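Local atomic coordinates of L-glyceraldehyde 3-phosphate reductase (PDB entry 6HG6), a protein that probably reduces aldehydes such as furfural and methylglyoxal with NADPH, as an aldo-keto reductase of the Shaker potassium channel beta subunit family. Residues Y42-M45 against K46-F50; A299-P302 against S303-I306. All blocks are in the same frame, centred on the assembly; numbering follows the deposited sequence.

Contact 1: Y42-M45 against K46-F50; sequences YNNM and KELCF
Tyr42 and Lys46 meet one turn apart at the start of helix 42-54. The aliphatic part of the lysine lies over one face of the tyrosine ring. Its CG makes a CH-pi contact, 4.2 Å from the centre of the Tyr42 ring. Lys46 CD comes closer, 3.2 Å from Tyr42 CE2. The ring can reach the lysine because Tyr42 CG stands anti to the backbone N (chi1 -174°). The Lys46 chain then bends at chi3 (49°) and sends NZ along the same side of the helix as Asn43. There Lys46 NZ lies 3.5 Å from Asn43 ND2, but both are donors and no bond forms.

Asn44 and Leu48 cross obliquely on another side of the helix. Asn44 ND2 packs 3.6 Å from Leu48 CD1. Asn44 ND2 also donates to Ser300 O. Glu47 CG passes 3.3 Å from Asn43 O before the carboxylate turns away. A water donates to Glu47 OE2 at 2.6 Å and weakly to Asn43 O.

Four successive i to i+4 backbone bonds set this spacing. The straightest runs from Lys46 N to Tyr42 O, with an N-H...O angle of 171°. Asp41 accepts a bond from Asn44 N just before the first turn.

The helix links strands 28-31 and 59-61 in a beta-alpha-beta crossover of the TIM barrel. Tyr42 touches helix 72-85, where Arg79 makes a cation-pi contact with its ring. Met45 also reaches that helix, at Asn76, while Leu48 packs on Pro302 and Ile305 of helix 302-308.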
ATOM      1  N   TYR A  42      -5.660 -21.470   2.628  1.00 35.39           N
ATOM      2  CA  TYR A  42      -6.164 -20.708   3.793  1.00 35.73           C
ATOM      3  C   TYR A  42      -5.145 -20.687   4.949  1.00 34.89           C
ATOM      4  O   TYR A  42      -4.964 -19.618   5.568  1.00 32.18           O
ATOM      5  CB  TYR A  42      -7.521 -21.245   4.230  1.00 37.66           C
ATOM      6  CG  TYR A  42      -8.097 -20.388   5.319  1.00 38.02           C
ATOM      7  CD1 TYR A  42      -8.434 -19.075   5.064  1.00 37.98           C
ATOM      8  CD2 TYR A  42      -8.229 -20.867   6.609  1.00 40.07           C
ATOM      9  CE1 TYR A  42      -8.943 -18.261   6.060  1.00 37.63           C
ATOM     10  CE2 TYR A  42      -8.728 -20.067   7.620  1.00 39.48           C
ATOM     11  CZ  TYR A  42      -9.089 -18.761   7.342  1.00 38.62           C
ATOM     12  OH  TYR A  42      -9.583 -17.946   8.329  1.00 38.35           O
ATOM     13  N   ASN A  43      -4.550 -21.824   5.285  1.00 36.51           N
ATOM     14  CA  ASN A  43      -3.516 -21.885   6.360  1.00 37.92           C
ATOM     15  C   ASN A  43      -2.326 -20.971   6.014  1.00 35.73           C
ATOM     16  O   ASN A  43      -1.838 -20.293   6.943  1.00 34.29           O
ATOM     17  CB  ASN A  43      -3.136 -23.317   6.715  1.00 41.52           C
ATOM     18  CG  ASN A  43      -4.259 -24.043   7.435  1.00 44.22           C
ATOM     19  OD1 ASN A  43      -4.427 -25.254   7.276  1.00 48.75           O
ATOM     20  ND2 ASN A  43      -5.046 -23.331   8.222  1.00 44.31           N
ATOM     21  N   ASN A  44      -1.911 -20.874   4.742  1.00 34.77           N
ATOM     22  CA  ASN A  44      -0.795 -19.975   4.357  1.00 34.26           C
ATOM     23  C   ASN A  44      -1.236 -18.516   4.526  1.00 30.59           C
ATOM     24  O   ASN A  44      -0.433 -17.729   5.017  1.00 28.84           O
ATOM     25  CB  ASN A  44      -0.275 -20.187   2.942  1.00 36.93           C
ATOM     26  CG  ASN A  44       1.035 -19.455   2.723  1.00 38.75           C
ATOM     27  OD1 ASN A  44       2.045 -19.729   3.383  1.00 43.48           O
ATOM     28  ND2 ASN A  44       1.038 -18.498   1.811  1.00 39.22           N
ATOM     29  N   MET A  45      -2.454 -18.152   4.107  1.00 28.56           N
ATOM     30  CA  MET A  45      -2.925 -16.748   4.228  1.00 27.08           C
ATOM     31  C   MET A  45      -2.936 -16.350   5.703  1.00 26.72           C
ATOM     32  O   MET A  45      -2.503 -15.232   6.005  1.00 24.85           O
ATOM     33  CB  MET A  45      -4.344 -16.573   3.685  1.00 26.32           C
ATOM     34  CG  MET A  45      -4.415 -16.832   2.210  1.00 26.77           C
ATOM     35  SD  MET A  45      -6.090 -16.481   1.598  1.00 25.83           S
ATOM     36  CE  MET A  45      -6.803 -18.113   1.562  1.00 28.43           C
ATOM     37  N   LYS A  46      -3.476 -17.206   6.566  1.00 28.42           N
ATOM     38  CA  LYS A  46      -3.494 -16.935   8.029  1.00 30.25           C
ATOM     39  C   LYS A  46      -2.082 -16.710   8.519  1.00 30.28           C
ATOM     40  O   LYS A  46      -1.870 -15.716   9.211  1.00 28.85           O
ATOM     41  CB  LYS A  46      -4.094 -18.074   8.849  1.00 33.40           C
ATOM     42  CG  LYS A  46      -5.605 -18.069   8.944  1.00 35.44           C
ATOM     43  CD  LYS A  46      -6.171 -19.369   9.433  1.00 39.22           C
ATOM     44  CE  LYS A  46      -5.526 -19.907  10.680  1.00 42.50           C
ATOM     45  NZ  LYS A  46      -5.890 -21.328  10.914  1.00 45.87           N
ATOM     46  N   GLU A  47      -1.156 -17.606   8.179  1.00 31.80           N
ATOM     47  CA  GLU A  47       0.241 -17.517   8.661  1.00 32.49           C
ATOM     48  C   GLU A  47       0.868 -16.232   8.160  1.00 29.26           C
ATOM     49  O   GLU A  47       1.662 -15.629   8.913  1.00 28.42           O
ATOM     50  CB  GLU A  47       1.055 -18.756   8.277  1.00 36.44           C
ATOM     51  CG  GLU A  47       0.623 -19.945   9.076  1.00 41.11           C
ATOM     52  CD  GLU A  47       0.732 -19.765  10.589  1.00 45.05           C
ATOM     53  OE1 GLU A  47       1.773 -19.230  11.039  1.00 47.61           O
ATOM     54  OE2 GLU A  47      -0.240 -20.147  11.318  1.00 49.15           O
ATOM     55  N   LEU A  48       0.534 -15.787   6.956  1.00 26.97           N
ATOM     56  CA  LEU A  48       1.132 -14.536   6.433  1.00 25.75           C
ATOM     57  C   LEU A  48       0.633 -13.359   7.283  1.00 24.11           C
ATOM     58  O   LEU A  48       1.456 -12.515   7.681  1.00 23.23           O
ATOM     59  CB  LEU A  48       0.777 -14.310   4.959  1.00 25.33           C
ATOM     60  CG  LEU A  48       1.499 -15.196   3.961  1.00 26.91           C
ATOM     61  CD1 LEU A  48       0.963 -14.942   2.548  1.00 26.67           C
ATOM     62  CD2 LEU A  48       2.979 -14.933   4.020  1.00 27.90           C
ATOM     63  N   CYS A  49      -0.653 -13.325   7.575  1.00 23.59           N
ATOM     64  CA  CYS A  49      -1.256 -12.234   8.383  1.00 22.75           C
ATOM     65  C   CYS A  49      -0.684 -12.254   9.800  1.00 22.90           C
ATOM     66  O   CYS A  49      -0.334 -11.195  10.283  1.00 21.47           O
ATOM     67  CB  CYS A  49      -2.766 -12.339   8.408  1.00 23.11           C
ATOM     68  SG  CYS A  49      -3.476 -11.917   6.795  1.00 24.45           S
ATOM     69  N   PHE A  50      -0.639 -13.416  10.425  1.00 23.50           N
ATOM     70  CA  PHE A  50      -0.126 -13.600  11.786  1.00 24.96           C
ATOM     71  C   PHE A  50       1.338 -13.158  11.808  1.00 25.01           C
ATOM     72  O   PHE A  50       1.752 -12.469  12.762  1.00 24.85           O
ATOM     73  CB  PHE A  50      -0.253 -15.053  12.237  1.00 27.40           C
ATOM     74  CG  PHE A  50      -1.669 -15.575  12.304  1.00 27.84           C
ATOM     75  CD1 PHE A  50      -2.755 -14.725  12.439  1.00 27.10           C
ATOM     76  CD2 PHE A  50      -1.875 -16.945  12.410  1.00 30.04           C
ATOM     77  CE1 PHE A  50      -4.051 -15.226  12.504  1.00 27.79           C
ATOM     78  CE2 PHE A  50      -3.161 -17.446  12.523  1.00 30.28           C
ATOM     79  CZ  PHE A  50      -4.236 -16.588  12.597  1.00 28.94           C
TER
HETATM   80  O   HOH W   1      -2.444 -21.130  10.239  1.00 54.24           O

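Contact 2: A299-P302 against S303-I306; sequences ASKP and SQII. With NDP (NADPH dihydro-nicotinamide-adenine-dinucleotide phosphate), chain B.
The backbone passes from an extended Ala299 through Ser300 and Lys301 into helix 302-308, whose first turn is tied by Gln304 N to Lys301 O (3.1 Å) and Ile306 N to Pro302 O (3.2 Å).

Gln304 is the central side chain. It runs back from the helix toward the loop, extended beyond CG (chi2 167°), so its amide reaches both Ser300 and the cofactor. Gln304 OE1 accepts the backbone N-H of Ser300 at 3.0 Å. Gln304 NE2 donates to NADPH O1X, an oxygen of the 2'-phosphate, at 2.8 Å. These two bonds use both ends of the amide and fix its rotation.

Ser300 OG donates to the same oxygen, O1X, at 2.9 Å. Its chi1 of 53° turns the hydroxyl toward the phosphate. Lys301 crosses Gln304 at about a right angle, and Lys301 CG packs 3.5 Å from Ser303 OG. On the buried side, Ala299 CB meets Ile305 CG1 at 3.8 Å. Both residues also pack on Phe30 of strand 28-31.

Gln304 CB and CG lie over one face of the adenine, above N7A and C5A, so one residue touches the base and binds the phosphate. The 2'-phosphate distinguishes NADPH from NADH. Two side-chain donors on one of its oxygens are consistent with recognition of the phosphorylated cofactor.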
ATOM      1  N   ALA A 299       3.701 -10.848  -0.005  1.00 29.94           N
ATOM      2  CA  ALA A 299       4.477 -12.054   0.307  1.00 30.68           C
ATOM      3  C   ALA A 299       3.680 -13.297  -0.057  1.00 31.33           C
ATOM      4  O   ALA A 299       2.459 -13.236   0.007  1.00 30.00           O
ATOM      5  CB  ALA A 299       4.820 -12.069   1.763  1.00 30.56           C
ATOM      6  N   SER A 300       4.372 -14.363  -0.458  1.00 33.16           N
ATOM      7  CA  SER A 300       3.795 -15.716  -0.663  1.00 33.97           C
ATOM      8  C   SER A 300       4.164 -16.587   0.539  1.00 34.62           C
ATOM      9  O   SER A 300       3.517 -17.621   0.762  1.00 35.16           O
ATOM     10  CB  SER A 300       4.249 -16.351  -1.976  1.00 35.73           C
ATOM     11  OG  SER A 300       5.658 -16.344  -2.087  1.00 37.23           O
ATOM     12  N   LYS A 301       5.200 -16.209   1.288  1.00 35.47           N
ATOM     13  CA  LYS A 301       5.668 -17.048   2.413  1.00 36.79           C
ATOM     14  C   LYS A 301       6.146 -16.136   3.544  1.00 34.95           C
ATOM     15  O   LYS A 301       6.604 -15.020   3.305  1.00 32.94           O
ATOM     16  CB  LYS A 301       6.675 -18.082   1.907  1.00 40.90           C
ATOM     17  CG  LYS A 301       7.968 -17.528   1.342  1.00 42.73           C
ATOM     18  CD  LYS A 301       8.815 -18.613   0.673  1.00 46.46           C
ATOM     19  CE  LYS A 301      10.188 -18.130   0.256  1.00 48.14           C
ATOM     20  NZ  LYS A 301      10.843 -19.092  -0.661  1.00 51.92           N
ATOM     21  N   PRO A 302       5.967 -16.588   4.805  1.00 34.56           N
ATOM     22  CA  PRO A 302       6.324 -15.804   5.998  1.00 33.41           C
ATOM     23  C   PRO A 302       7.777 -15.305   6.024  1.00 33.41           C
ATOM     24  O   PRO A 302       8.000 -14.175   6.426  1.00 32.03           O
ATOM     25  CB  PRO A 302       6.131 -16.798   7.154  1.00 34.72           C
ATOM     26  CG  PRO A 302       5.038 -17.728   6.618  1.00 35.85           C
ATOM     27  CD  PRO A 302       5.426 -17.911   5.162  1.00 36.24           C
ATOM     28  N   SER A 303       8.714 -16.086   5.499  1.00 34.44           N
ATOM     29  CA  SER A 303      10.150 -15.710   5.513  1.00 35.46           C
ATOM     30  C   SER A 303      10.332 -14.368   4.794  1.00 34.25           C
ATOM     31  O   SER A 303      11.256 -13.634   5.166  1.00 34.45           O
ATOM     32  CB  SER A 303      11.030 -16.790   4.912  1.00 37.65           C
ATOM     33  OG  SER A 303      10.630 -17.071   3.580  1.00 38.03           O
ATOM     34  N   GLN A 304       9.510 -14.045   3.789  1.00 33.93           N
ATOM     35  CA  GLN A 304       9.660 -12.770   3.050  1.00 33.83           C
ATOM     36  C   GLN A 304       9.289 -11.607   3.954  1.00 33.01           C
ATOM     37  O   GLN A 304       9.957 -10.576   3.882  1.00 33.76           O
ATOM     38  CB  GLN A 304       8.856 -12.743   1.764  1.00 33.92           C
ATOM     39  CG  GLN A 304       9.406 -13.757   0.772  1.00 36.11           C
ATOM     40  CD  GLN A 304       8.469 -13.981  -0.383  1.00 36.25           C
ATOM     41  OE1 GLN A 304       7.270 -13.742  -0.268  1.00 35.81           O
ATOM     42  NE2 GLN A 304       9.011 -14.519  -1.468  1.00 37.59           N
ATOM     43  N   ILE A 305       8.263 -11.763   4.789  1.00 31.54           N
ATOM     44  CA  ILE A 305       7.900 -10.696   5.746  1.00 30.49           C
ATOM     45  C   ILE A 305       9.084 -10.494   6.706  1.00 32.10           C
ATOM     46  O   ILE A 305       9.499  -9.357   6.922  1.00 32.64           O
ATOM     47  CB  ILE A 305       6.600 -11.079   6.461  1.00 29.68           C
ATOM     48  CG1 ILE A 305       5.477 -11.198   5.428  1.00 29.20           C
ATOM     49  CG2 ILE A 305       6.261 -10.057   7.538  1.00 29.04           C
ATOM     50  CD1 ILE A 305       4.133 -11.595   5.984  1.00 28.61           C
ATOM     51  N   ILE A 306       9.540 -11.567   7.309  1.00 33.52           N
ATOM     52  CA  ILE A 306      10.608 -11.531   8.341  1.00 36.66           C
ATOM     53  C   ILE A 306      11.871 -10.878   7.752  1.00 39.23           C
ATOM     54  O   ILE A 306      12.438 -10.023   8.422  1.00 38.91           O
ATOM     55  CB  ILE A 306      10.801 -12.955   8.889  1.00 38.00           C
ATOM     56  CG1 ILE A 306       9.548 -13.361   9.667  1.00 36.56           C
ATOM     57  CG2 ILE A 306      12.049 -13.041   9.746  1.00 39.87           C
ATOM     58  CD1 ILE A 306       9.422 -14.831   9.975  1.00 38.20           C
TER
HETATM   59  PA  NDP B 401       6.156  -5.851  -3.921  0.70 32.74           P
HETATM   60  O1A NDP B 401       6.715  -4.971  -4.988  0.70 23.24           O
HETATM   61  O2A NDP B 401       6.568  -5.801  -2.484  0.70 27.82           O
HETATM   62  O5B NDP B 401       6.174  -7.381  -4.418  0.70 30.48           O
HETATM   63  C5B NDP B 401       5.692  -8.424  -3.529  0.70 32.03           C
HETATM   64  C4B NDP B 401       6.169  -9.764  -4.026  0.70 32.06           C
HETATM   65  O4B NDP B 401       7.616  -9.717  -4.131  0.70 32.09           O
HETATM   66  C3B NDP B 401       5.870 -10.979  -3.137  0.70 33.54           C
HETATM   67  O3B NDP B 401       4.606 -11.581  -3.401  0.70 31.87           O
HETATM   68  C2B NDP B 401       7.019 -11.906  -3.512  0.70 34.23           C
HETATM   69  O2B NDP B 401       6.683 -12.507  -4.759  0.70 38.68           O
HETATM   70  C1B NDP B 401       8.176 -10.931  -3.694  0.70 33.78           C
HETATM   71  N9A NDP B 401       8.950 -10.635  -2.494  0.70 34.83           N
HETATM   72  C8A NDP B 401       8.529  -9.968  -1.370  0.70 35.78           C
HETATM   73  N7A NDP B 401       9.472  -9.803  -0.476  0.70 35.30           N
HETATM   74  C5A NDP B 401      10.590 -10.396  -1.045  0.70 34.90           C
HETATM   75  C6A NDP B 401      11.915 -10.551  -0.593  0.70 36.26           C
HETATM   76  N6A NDP B 401      12.350 -10.102   0.581  0.70 36.27           N
HETATM   77  N1A NDP B 401      12.790 -11.187  -1.415  0.70 38.21           N
HETATM   78  C2A NDP B 401      12.344 -11.635  -2.598  0.70 38.31           C
HETATM   79  N3A NDP B 401      11.127 -11.539  -3.128  0.70 37.78           N
HETATM   80  C4A NDP B 401      10.284 -10.902  -2.296  0.70 37.21           C
HETATM   81  O3  NDP B 401       4.568  -5.553  -3.838  0.70 32.63           O
HETATM   82  PN  NDP B 401       3.300  -5.866  -4.763  0.70 33.41           P
HETATM   83  O1N NDP B 401       2.845  -7.247  -4.431  0.70 33.60           O
HETATM   84  O2N NDP B 401       3.551  -5.484  -6.186  0.70 35.28           O
HETATM   85  O5D NDP B 401       2.247  -4.809  -4.149  0.70 32.55           O
HETATM   86  C5D NDP B 401       2.146  -4.721  -2.704  0.70 29.31           C
HETATM   87  C4D NDP B 401       0.775  -4.205  -2.335  0.70 23.55           C
HETATM   88  O4D NDP B 401       0.594  -2.893  -2.898  0.70 27.34           O
HETATM   89  C3D NDP B 401      -0.419  -4.982  -2.884  0.70 25.75           C
HETATM   90  O3D NDP B 401      -0.640  -6.162  -2.125  0.70 26.41           O
HETATM   91  C2D NDP B 401      -1.517  -3.922  -2.737  0.70 25.29           C
HETATM   92  O2D NDP B 401      -1.963  -3.866  -1.407  0.70 21.22           O
HETATM   93  C1D NDP B 401      -0.785  -2.638  -3.117  0.70 27.84           C
HETATM   94  N1N NDP B 401      -0.991  -2.269  -4.540  0.70 28.84           N
HETATM   95  C2N NDP B 401      -1.747  -1.166  -4.854  0.70 30.28           C
HETATM   96  C3N NDP B 401      -2.204  -0.923  -6.120  0.70 30.20           C
HETATM   97  C7N NDP B 401      -3.033   0.308  -6.377  0.70 30.62           C
HETATM   98  O7N NDP B 401      -3.399   1.038  -5.436  0.70 25.81           O
HETATM   99  N7N NDP B 401      -3.371   0.551  -7.643  0.70 24.74           N
HETATM  100  C4N NDP B 401      -1.838  -1.917  -7.190  0.70 32.33           C
HETATM  101  C5N NDP B 401      -0.859  -2.947  -6.785  0.70 31.83           C
HETATM  102  C6N NDP B 401      -0.429  -3.034  -5.545  0.70 29.55           C
HETATM  103  P2B NDP B 401       7.237 -14.000  -5.034  0.70 39.52           P
HETATM  104  O1X NDP B 401       7.445 -14.801  -3.764  0.70 39.29           O
HETATM  105  O2X NDP B 401       6.177 -14.625  -5.928  0.70 41.67           O
HETATM  106  O3X NDP B 401       8.540 -13.725  -5.769  0.70 44.74           O

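In the fold
Contacts 1 and 2 are neighbours on the outside of the barrel, with centres about 10 Å apart. Each mixes buried and exposed residues, so neither is wholly core or wholly surface. Contact 1 lies within one helix, outside the first barrel strand. Contact 2 follows the last strand, 294-297, and turns into a short helix at the cofactor site. They join through Asn44 ND2, 2.8 Å from Ser300 O, and through Leu48, which packs against the loop and Ile305. Contact 1 combines regular helix bonds with aliphatic and aromatic packing. Contact 2 is more polar and binds NADPH directly, so Asn44 is a second-shell partner of the phosphate-binding loop.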